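Long-range contacts in polyporopepsin (Irpex lacteus, PDB 1WKR), which cleaves peptide bonds as a pepsin-like aspartic endopeptidase with milk-clotting activity and broad specificity, and is inhibited by pepstatin: residues A[32-38]-A[104-110]; A[140-146]-A[317-323]; A[192-198]-A[254-260]. One frame throughout, in Å; residues are numbered along the deposited sequence.

Interaction 1: A[32-38]-A[104-110]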
loop_
_atom_site.group_PDB
_atom_site.type_symbol
_atom_site.label_atom_id
_atom_site.label_comp_id
_atom_site.label_asym_id
_atom_site.label_seq_id
_atom_site.Cartn_x
_atom_site.Cartn_y
_atom_site.Cartn_z
ATOM N N ASP A 32 -4.024 2.072 3.017
ATOM C CA ASP A 32 -2.614 2.498 3.105
ATOM C C ASP A 32 -1.881 1.829 4.252
ATOM O O ASP A 32 -2.021 2.188 5.410
ATOM C CB ASP A 32 -2.584 4.032 3.271
ATOM C CG ASP A 32 -1.257 4.632 3.029
ATOM O OD1 ASP A 32 -0.340 3.918 2.495
ATOM O OD2 ASP A 32 -1.020 5.828 3.354
ATOM N N THR A 33 -1.010 0.867 3.934
ATOM C CA THR A 33 -0.067 0.302 4.917
ATOM C C THR A 33 1.143 1.186 5.091
ATOM O O THR A 33 1.953 0.873 5.969
ATOM C CB THR A 33 0.329 -1.120 4.592
ATOM O OG1 THR A 33 1.019 -1.142 3.309
ATOM C CG2 THR A 33 -0.880 -2.088 4.508
ATOM N N GLY A 34 1.263 2.299 4.341
ATOM C CA GLY A 34 2.381 3.224 4.482
ATOM C C GLY A 34 2.094 4.435 5.347
ATOM O O GLY A 34 2.946 5.323 5.420
ATOM N N SER A 35 0.923 4.497 5.970
ATOM C CA SER A 35 0.584 5.566 6.941
ATOM C C SER A 35 -0.438 4.971 7.876
ATOM O O SER A 35 -0.944 3.876 7.652
ATOM C CB SER A 35 0.026 6.787 6.277
ATOM O OG SER A 35 -1.292 6.604 5.792
ATOM N N SER A 36 -0.721 5.712 8.961
ATOM C CA SER A 36 -1.423 5.108 10.083
ATOM C C SER A 36 -2.517 5.950 10.638
ATOM O O SER A 36 -3.112 5.595 11.673
ATOM C CB SER A 36 -0.404 4.752 11.181
ATOM O OG SER A 36 0.614 3.947 10.550
ATOM N N ASN A 37 -2.863 7.045 9.956
ATOM C CA ASN A 37 -3.982 7.902 10.367
ATOM C C ASN A 37 -5.136 7.608 9.460
ATOM O O ASN A 37 -5.027 7.656 8.218
ATOM C CB ASN A 37 -3.595 9.387 10.189
ATOM C CG ASN A 37 -2.586 9.848 11.189
ATOM O OD1 ASN A 37 -1.413 9.426 11.181
ATOM N ND2 ASN A 37 -2.989 10.697 12.173
ATOM N N THR A 38 -6.283 7.238 10.053
ATOM C CA THR A 38 -7.539 7.071 9.300
ATOM C C THR A 38 -8.250 8.399 9.255
ATOM O O THR A 38 -8.451 8.988 10.339
ATOM C CB THR A 38 -8.387 5.960 9.904
ATOM O OG1 THR A 38 -7.732 4.708 9.643
ATOM C CG2 THR A 38 -9.776 5.897 9.274
ATOM N N ILE A 104 -8.046 8.252 3.850
ATOM C CA ILE A 104 -7.163 7.078 3.993
ATOM C C ILE A 104 -7.673 6.184 5.117
ATOM O O ILE A 104 -8.073 6.685 6.191
ATOM C CB ILE A 104 -5.686 7.504 4.236
ATOM C CG1 ILE A 104 -5.131 8.089 2.950
ATOM C CG2 ILE A 104 -4.854 6.332 4.770
ATOM C CD1 ILE A 104 -3.638 8.527 3.049
ATOM N N LEU A 105 -7.580 4.888 4.880
ATOM C CA LEU A 105 -7.676 3.870 5.941
ATOM C C LEU A 105 -6.228 3.549 6.376
ATOM O O LEU A 105 -5.483 2.952 5.592
ATOM C CB LEU A 105 -8.397 2.628 5.473
ATOM C CG LEU A 105 -8.637 1.585 6.593
ATOM C CD1 LEU A 105 -9.749 2.056 7.499
ATOM C CD2 LEU A 105 -8.938 0.241 6.031
ATOM N N GLY A 106 -5.843 4.022 7.564
ATOM C CA GLY A 106 -4.438 3.980 7.988
ATOM C C GLY A 106 -4.140 2.695 8.716
ATOM O O GLY A 106 -4.530 2.491 9.877
ATOM N N VAL A 107 -3.496 1.774 8.000
ATOM C CA VAL A 107 -3.186 0.408 8.517
ATOM C C VAL A 107 -1.679 0.155 8.599
ATOM O O VAL A 107 -1.248 -0.974 8.837
ATOM C CB VAL A 107 -3.957 -0.683 7.755
ATOM C CG1 VAL A 107 -5.431 -0.700 8.192
ATOM C CG2 VAL A 107 -3.870 -0.508 6.227
ATOM N N GLY A 108 -0.897 1.228 8.523
ATOM C CA GLY A 108 0.511 1.223 8.920
ATOM C C GLY A 108 0.618 1.001 10.419
ATOM O O GLY A 108 -0.382 0.963 11.168
ATOM N N PRO A 109 1.836 0.856 10.916
ATOM C CA PRO A 109 2.059 0.656 12.377
ATOM C C PRO A 109 1.740 1.942 13.115
ATOM O O PRO A 109 1.984 3.047 12.663
ATOM C CB PRO A 109 3.550 0.312 12.473
ATOM C CG PRO A 109 3.896 -0.143 11.058
ATOM C CD PRO A 109 3.115 0.776 10.174
ATOM N N VAL A 110 1.216 1.762 14.353
ATOM C CA VAL A 110 0.760 2.945 15.126
ATOM C C VAL A 110 1.865 3.926 15.370
ATOM O O VAL A 110 1.540 5.144 15.544
ATOM C CB VAL A 110 0.110 2.481 16.471
ATOM C CG1 VAL A 110 1.078 1.783 17.383
ATOM C CG2 VAL A 110 -0.629 3.647 17.150
HETATM O O HOH W 1 -6.182 3.704 11.644
#
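Two hydroxyls of the 32-38 loop reach the main chain of 104-110 through similar first torsions: in S36 (chi1 -53°) and T38 (chi1 -70°) the oxygen lies opposite the carbonyl carbon and beside the backbone N. S36 OG thereby donates to P109 O at 2.7 Å, from well above the carbonyl plane. T38 OG1 accepts from G106 N at 2.9 Å, and a water joins it to G106 O. The backbones also pair directly. D32 receives and gives one bond each in a parallel bridge around G106, with V107 N 3.0 Å from D32 O, while G108 N donates to S35 O at 2.8 Å. G106 and G108 have no side chain to hold the loop off. I104 CG2 packs 3.6 Å from D32 CB, and CD1 3.8 Å from D32 OD2. G34 N on OD1, an Asx turn, and S35 OG, 2.6 Å from D32 OD2, grip the carboxylate out of its plane. T33 OG1 and N bond to V211 O and T213 OG1, the fireman's grip of the family. Catalytic D32, whose OD1 hydrogen-bonds the bound inhibitor, is set by a psi loop whose S36 and T38 hydroxyls hold the 104-110 main chain while S35 OG grips the carboxylate.

Interaction 2: A[140-146]-A[317-323]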
loop_
_atom_site.group_PDB
_atom_site.type_symbol
_atom_site.label_atom_id
_atom_site.label_comp_id
_atom_site.label_asym_id
_atom_site.label_seq_id
_atom_site.Cartn_x
_atom_site.Cartn_y
_atom_site.Cartn_z
ATOM N N THR A 140 -6.382 -12.145 16.558
ATOM C CA THR A 140 -4.923 -11.764 16.654
ATOM C C THR A 140 -4.796 -10.458 15.894
ATOM O O THR A 140 -5.687 -10.067 15.128
ATOM C CB THR A 140 -4.052 -12.882 16.147
ATOM O OG1 THR A 140 -2.694 -12.597 16.504
ATOM C CG2 THR A 140 -4.166 -13.098 14.623
ATOM N N ASN A 141 -3.733 -9.724 16.211
ATOM C CA ASN A 141 -3.602 -8.358 15.704
ATOM C C ASN A 141 -2.859 -8.387 14.409
ATOM O O ASN A 141 -1.623 -8.370 14.317
ATOM C CB ASN A 141 -2.910 -7.487 16.764
ATOM C CG ASN A 141 -3.016 -6.021 16.452
ATOM O OD1 ASN A 141 -3.378 -5.635 15.339
ATOM N ND2 ASN A 141 -2.680 -5.173 17.448
ATOM N N LEU A 142 -3.642 -8.530 13.308
ATOM C CA LEU A 142 -3.126 -8.826 11.978
ATOM C C LEU A 142 -4.096 -8.333 10.949
ATOM O O LEU A 142 -5.301 -8.388 11.126
ATOM C CB LEU A 142 -2.924 -10.329 11.946
ATOM C CG LEU A 142 -2.533 -11.045 10.649
ATOM C CD1 LEU A 142 -1.756 -12.314 10.981
ATOM C CD2 LEU A 142 -3.768 -11.273 9.749
ATOM N N LEU A 143 -3.529 -7.945 9.784
ATOM C CA LEU A 143 -4.280 -7.607 8.582
ATOM C C LEU A 143 -3.654 -8.360 7.439
ATOM O O LEU A 143 -2.451 -8.329 7.286
ATOM C CB LEU A 143 -4.177 -6.063 8.325
ATOM C CG LEU A 143 -4.677 -5.651 6.925
ATOM C CD1 LEU A 143 -6.152 -5.874 6.711
ATOM C CD2 LEU A 143 -4.360 -4.162 6.728
ATOM N N ALA A 144 -4.445 -8.984 6.569
ATOM C CA ALA A 144 -3.944 -9.660 5.364
ATOM C C ALA A 144 -4.622 -9.069 4.173
ATOM O O ALA A 144 -5.871 -8.848 4.155
ATOM C CB ALA A 144 -4.204 -11.146 5.470
ATOM N N VAL A 145 -3.873 -8.763 3.104
ATOM C CA VAL A 145 -4.360 -8.001 1.958
ATOM C C VAL A 145 -4.181 -8.807 0.697
ATOM O O VAL A 145 -3.073 -9.254 0.355
ATOM C CB VAL A 145 -3.566 -6.679 1.849
ATOM C CG1 VAL A 145 -3.968 -5.940 0.574
ATOM C CG2 VAL A 145 -3.772 -5.823 3.056
ATOM N N SER A 146 -5.289 -8.920 -0.058
ATOM C CA SER A 146 -5.318 -9.475 -1.403
ATOM C C SER A 146 -5.561 -8.393 -2.420
ATOM O O SER A 146 -6.655 -7.755 -2.410
ATOM C CB SER A 146 -6.383 -10.539 -1.495
ATOM O OG SER A 146 -6.562 -10.975 -2.847
ATOM N N TYR A 317 0.266 -12.050 -2.199
ATOM C CA TYR A 317 -0.583 -11.878 -1.009
ATOM C C TYR A 317 0.303 -11.381 0.139
ATOM O O TYR A 317 1.436 -11.882 0.284
ATOM C CB TYR A 317 -1.194 -13.230 -0.628
ATOM C CG TYR A 317 -2.233 -13.176 0.465
ATOM C CD1 TYR A 317 -3.432 -12.483 0.277
ATOM C CD2 TYR A 317 -2.071 -13.866 1.664
ATOM C CE1 TYR A 317 -4.439 -12.466 1.238
ATOM C CE2 TYR A 317 -3.102 -13.891 2.603
ATOM C CZ TYR A 317 -4.235 -13.206 2.387
ATOM O OH TYR A 317 -5.280 -13.234 3.339
ATOM N N SER A 318 -0.181 -10.457 0.947
ATOM C CA SER A 318 0.687 -9.872 2.029
ATOM C C SER A 318 -0.031 -9.897 3.339
ATOM O O SER A 318 -1.231 -9.705 3.460
ATOM C CB SER A 318 1.131 -8.470 1.616
ATOM O OG SER A 318 0.057 -7.586 1.308
ATOM N N VAL A 319 0.776 -10.150 4.385
ATOM C CA VAL A 319 0.290 -10.306 5.760
ATOM C C VAL A 319 1.069 -9.325 6.661
ATOM O O VAL A 319 2.265 -9.399 6.749
ATOM C CB VAL A 319 0.434 -11.742 6.262
ATOM C CG1 VAL A 319 -0.164 -11.845 7.681
ATOM C CG2 VAL A 319 -0.243 -12.745 5.291
ATOM N N TYR A 320 0.313 -8.464 7.338
ATOM C CA TYR A 320 0.858 -7.378 8.148
ATOM C C TYR A 320 0.536 -7.783 9.612
ATOM O O TYR A 320 -0.576 -7.599 10.085
ATOM C CB TYR A 320 0.224 -6.050 7.782
ATOM C CG TYR A 320 0.419 -5.737 6.307
ATOM C CD1 TYR A 320 -0.457 -6.221 5.369
ATOM C CD2 TYR A 320 1.530 -5.032 5.873
ATOM C CE1 TYR A 320 -0.251 -6.062 4.003
ATOM C CE2 TYR A 320 1.742 -4.823 4.467
ATOM C CZ TYR A 320 0.840 -5.359 3.603
ATOM O OH TYR A 320 1.055 -5.185 2.223
ATOM N N ASP A 321 1.494 -8.457 10.246
ATOM C CA ASP A 321 1.242 -9.100 11.552
ATOM C C ASP A 321 1.802 -8.235 12.677
ATOM O O ASP A 321 3.006 -8.210 12.906
ATOM C CB ASP A 321 1.906 -10.491 11.483
ATOM C CG ASP A 321 1.647 -11.333 12.712
ATOM O OD1 ASP A 321 1.191 -10.804 13.747
ATOM O OD2 ASP A 321 1.906 -12.561 12.663
ATOM N N THR A 322 0.917 -7.495 13.308
ATOM C CA THR A 322 1.336 -6.645 14.450
ATOM C C THR A 322 1.701 -7.444 15.681
ATOM O O THR A 322 2.715 -7.195 16.301
ATOM C CB THR A 322 0.224 -5.629 14.810
ATOM O OG1 THR A 322 0.080 -4.731 13.665
ATOM C CG2 THR A 322 0.617 -4.796 16.065
ATOM N N THR A 323 0.900 -8.464 15.992
ATOM C CA THR A 323 1.190 -9.286 17.180
ATOM C C THR A 323 2.612 -9.805 17.149
ATOM O O THR A 323 3.330 -9.783 18.186
ATOM C CB THR A 323 0.186 -10.433 17.235
ATOM O OG1 THR A 323 -1.087 -9.918 17.636
ATOM C CG2 THR A 323 0.594 -11.497 18.263
HETATM O O HOH W 2 -0.872 -12.581 14.477
HETATM O O HOH W 3 -2.171 -3.447 14.294
HETATM O O HOH W 4 -7.086 -11.322 2.904
HETATM O O HOH W 5 -1.065 -7.973 -1.130
#
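Y320 runs past the carbonyl of L143 to the side chain of V145. Its CG lies opposite the carbonyl carbon and beside the backbone N (chi1 -57°), which brings the ring toward V145. Y320 CB is 3.5 Å from L143 O; the same oxygen sits in the ring plane at the edge, near CD1. Further out, Y320 CE1 meets V145 CG2 at 3.7 Å, crossing it at a slant. At the tip, Y320 OH donates to S318 OG at 2.8 Å. S318 OG in turn donates to a water bonded to V145 O, tying the phenol to the opposite strand. The strands run antiparallel, with L143 and Y320, then V145 and S318, as hydrogen-bonded pairs; Y320 N to L143 O is 2.8 Å. On the other face, L142 CD1 packs on V319 CG1. Y317 brings its OH, bonded to D166 N, 3.2 Å from A144 CB. Beyond the strand ends the chains stay joined: N141 O takes T323 N on an in-plane lone pair, and T323 OG1 accepts from N141 N at 3.0 Å. Strands 142-146 and 316-321 are the central pair of the six-stranded antiparallel sheet that joins the lobes of pepsin-like proteases.

Interaction 3: A[192-198]-A[254-260]. Unlike the reference sequence in segment 192-198: S194 (reference Thr).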
loop_
_atom_site.group_PDB
_atom_site.type_symbol
_atom_site.label_atom_id
_atom_site.label_comp_id
_atom_site.label_asym_id
_atom_site.label_seq_id
_atom_site.Cartn_x
_atom_site.Cartn_y
_atom_site.Cartn_z
ATOM N N ASN A 192 13.774 -6.334 5.140
ATOM C CA ASN A 192 14.975 -6.430 4.364
ATOM C C ASN A 192 14.768 -7.282 3.133
ATOM O O ASN A 192 14.098 -8.321 3.235
ATOM C CB ASN A 192 16.101 -7.017 5.246
ATOM C CG ASN A 192 16.325 -6.165 6.484
ATOM O OD1 ASN A 192 16.375 -6.808 7.645
ATOM N ND2 ASN A 192 16.391 -4.950 6.415
ATOM N N GLN A 193 15.318 -6.869 1.983
ATOM C CA GLN A 193 15.240 -7.723 0.796
ATOM C C GLN A 193 16.409 -7.390 -0.115
ATOM O O GLN A 193 17.034 -6.324 0.044
ATOM C CB GLN A 193 13.904 -7.524 0.030
ATOM C CG GLN A 193 13.901 -6.318 -0.878
ATOM C CD GLN A 193 12.513 -6.044 -1.472
ATOM O OE1 GLN A 193 11.553 -6.766 -1.201
ATOM N NE2 GLN A 193 12.434 -5.013 -2.304
ATOM N N SER A 194 16.646 -8.224 -1.118
ATOM C CA SER A 194 17.468 -7.891 -2.255
ATOM C C SER A 194 16.664 -8.107 -3.524
ATOM O O SER A 194 15.647 -8.798 -3.514
ATOM C CB SER A 194 18.750 -8.723 -2.275
ATOM O OG SER A 194 18.402 -10.057 -2.607
ATOM N N ILE A 195 17.150 -7.532 -4.624
ATOM C CA ILE A 195 16.528 -7.638 -5.924
ATOM C C ILE A 195 17.586 -7.940 -6.972
ATOM O O ILE A 195 18.631 -7.244 -7.026
ATOM C CB ILE A 195 15.761 -6.323 -6.324
ATOM C CG1 ILE A 195 14.845 -5.821 -5.186
ATOM C CG2 ILE A 195 14.939 -6.590 -7.602
ATOM C CD1 ILE A 195 14.193 -4.459 -5.562
ATOM N N ARG A 196 17.323 -8.909 -7.809
ATOM C CA ARG A 196 18.164 -9.184 -8.995
ATOM C C ARG A 196 17.305 -9.234 -10.207
ATOM O O ARG A 196 16.079 -9.489 -10.168
ATOM C CB ARG A 196 18.965 -10.462 -8.793
ATOM C CG ARG A 196 18.378 -11.561 -9.004
ATOM C CD ARG A 196 19.433 -12.894 -9.296
ATOM N NE ARG A 196 18.506 -13.992 -9.526
ATOM C CZ ARG A 196 17.911 -14.653 -8.629
ATOM N NH1 ARG A 196 18.166 -14.312 -7.315
ATOM N NH2 ARG A 196 17.084 -15.607 -8.758
ATOM N N TYR A 197 17.898 -9.003 -11.366
ATOM C CA TYR A 197 17.217 -9.023 -12.677
ATOM C C TYR A 197 17.755 -10.235 -13.438
ATOM O O TYR A 197 18.962 -10.359 -13.619
ATOM C CB TYR A 197 17.523 -7.732 -13.429
ATOM C CG TYR A 197 16.949 -7.700 -14.827
ATOM C CD1 TYR A 197 15.587 -7.438 -15.016
ATOM C CD2 TYR A 197 17.741 -7.963 -15.928
ATOM C CE1 TYR A 197 15.041 -7.416 -16.309
ATOM C CE2 TYR A 197 17.193 -7.920 -17.257
ATOM C CZ TYR A 197 15.879 -7.600 -17.383
ATOM O OH TYR A 197 15.256 -7.571 -18.613
ATOM N N GLY A 198 16.878 -11.127 -13.856
ATOM C CA GLY A 198 17.328 -12.358 -14.532
ATOM C C GLY A 198 18.187 -13.155 -13.594
ATOM O O GLY A 198 18.146 -13.078 -12.367
ATOM N N GLN A 254 13.267 -9.745 -18.652
ATOM C CA GLN A 254 13.368 -10.859 -17.678
ATOM C C GLN A 254 12.641 -10.517 -16.382
ATOM O O GLN A 254 12.312 -9.348 -16.124
ATOM C CB GLN A 254 14.857 -11.126 -17.397
ATOM C CG GLN A 254 15.869 -11.181 -18.549
ATOM C CD GLN A 254 15.499 -12.379 -19.189
ATOM O OE1 GLN A 254 15.777 -13.588 -18.780
ATOM N NE2 GLN A 254 15.028 -12.290 -20.412
ATOM N N SER A 255 12.428 -11.552 -15.562
ATOM C CA SER A 255 11.859 -11.346 -14.227
ATOM C C SER A 255 12.771 -10.591 -13.314
ATOM O O SER A 255 14.019 -10.656 -13.444
ATOM C CB SER A 255 11.496 -12.660 -13.581
ATOM O OG SER A 255 10.471 -13.299 -14.356
ATOM N N LEU A 256 12.194 -9.886 -12.366
ATOM C CA LEU A 256 12.896 -9.432 -11.185
ATOM C C LEU A 256 12.684 -10.437 -10.067
ATOM O O LEU A 256 11.547 -10.912 -9.835
ATOM C CB LEU A 256 12.388 -8.084 -10.701
ATOM C CG LEU A 256 12.758 -6.905 -11.525
ATOM C CD1 LEU A 256 11.940 -5.641 -11.188
ATOM C CD2 LEU A 256 14.268 -6.574 -11.405
ATOM N N PHE A 257 13.752 -10.823 -9.411
ATOM C CA PHE A 257 13.689 -11.816 -8.329
ATOM C C PHE A 257 13.959 -11.130 -7.026
ATOM O O PHE A 257 15.080 -10.557 -6.863
ATOM C CB PHE A 257 14.692 -12.955 -8.582
ATOM C CG PHE A 257 14.407 -13.734 -9.853
ATOM C CD1 PHE A 257 13.564 -14.821 -9.828
ATOM C CD2 PHE A 257 15.018 -13.408 -11.062
ATOM C CE1 PHE A 257 13.339 -15.575 -10.968
ATOM C CE2 PHE A 257 14.749 -14.163 -12.219
ATOM C CZ PHE A 257 13.903 -15.258 -12.136
ATOM N N PHE A 258 13.012 -11.144 -6.127
ATOM C CA PHE A 258 13.127 -10.492 -4.796
ATOM C C PHE A 258 13.432 -11.618 -3.812
ATOM O O PHE A 258 12.707 -12.608 -3.706
ATOM C CB PHE A 258 11.772 -9.877 -4.418
ATOM C CG PHE A 258 11.437 -8.656 -5.259
ATOM C CD1 PHE A 258 11.062 -8.764 -6.612
ATOM C CD2 PHE A 258 11.394 -7.392 -4.677
ATOM C CE1 PHE A 258 10.737 -7.645 -7.341
ATOM C CE2 PHE A 258 11.075 -6.283 -5.413
ATOM C CZ PHE A 258 10.743 -6.402 -6.766
ATOM N N THR A 259 14.479 -11.446 -3.033
ATOM C CA THR A 259 14.811 -12.420 -1.960
ATOM C C THR A 259 14.337 -11.824 -0.665
ATOM O O THR A 259 14.815 -10.778 -0.245
ATOM C CB THR A 259 16.279 -12.700 -1.899
ATOM O OG1 THR A 259 16.733 -13.243 -3.166
ATOM C CG2 THR A 259 16.615 -13.732 -0.786
ATOM N N ILE A 260 13.352 -12.516 -0.057
ATOM C CA ILE A 260 12.693 -12.039 1.199
ATOM C C ILE A 260 12.494 -13.244 2.080
ATOM O O ILE A 260 11.942 -14.270 1.674
ATOM C CB ILE A 260 11.301 -11.436 0.873
ATOM C CG1 ILE A 260 11.420 -10.276 -0.107
ATOM C CG2 ILE A 260 10.605 -11.041 2.177
ATOM C CD1 ILE A 260 10.069 -9.796 -0.659
HETATM O O HOH W 6 17.189 -11.317 -5.147
HETATM O O HOH W 7 16.244 -14.869 -5.366
#
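The F257 ring is sandwiched: the R196 guanidinium lies flat on one face, centres 4.5 Å apart and planes at 12°, and S255 CB covers the opposite face near the rim. G198 CA comes in at the ring edge. R196 NH2 is 3.4 Å from F257 CG, with F257 CB over the guanidinium centre. R196 chi1 of 81° starts the chain between its N and carbonyl carbon, and the extended run to NE and a turn at its end lay the group over F257; NE bonds weakly to G198 O, and NH1 reaches T259 OG1 through a water. The Y197 ring carries Q254 CB over one face, 4.0 Å from the centroid, with L256 CD2 at the edge. Its OH accepts an almost straight bond from Q254 N (2.9 Å, 176°). Over the F258 ring stands I195 CG2, 4.3 Å from the centroid, while the Q193 amide, bonded by its OE1 to N308, meets the ring edge. The backbones keep antiparallel register, F257 N to R196 O at 2.8 Å. Strand 192-197 also pairs with 201-205 and 207-211, strand 256-260 with 263-267; helix 222-232 packs on Y197 and L256, and F312 meets F258 edge-to-face.

Interactions 1 and 2 touch, their centres 13 Å apart: V107 CB packs on L143 CD2 at 3.7 Å, and T33 CG2 lies 3.8 Å from Y320 CE2. W189 links them again, its NE1 bonded to V107 O and its ring edge-to-face with Y320. The psi loop around D32 thus rests on the interdomain sheet, where the Y320 side chain is about 7 Å from that of the second catalytic aspartate, D212; the side chains of D32 and D212 are about 3 Å apart. Interaction 3 stands away, its nearest atoms about 9 Å from interaction 2 and about 13 Å from interaction 1. It is nested in the chain loop that interaction 2 closes; Q193, by side chains, is about 11 Å from D212.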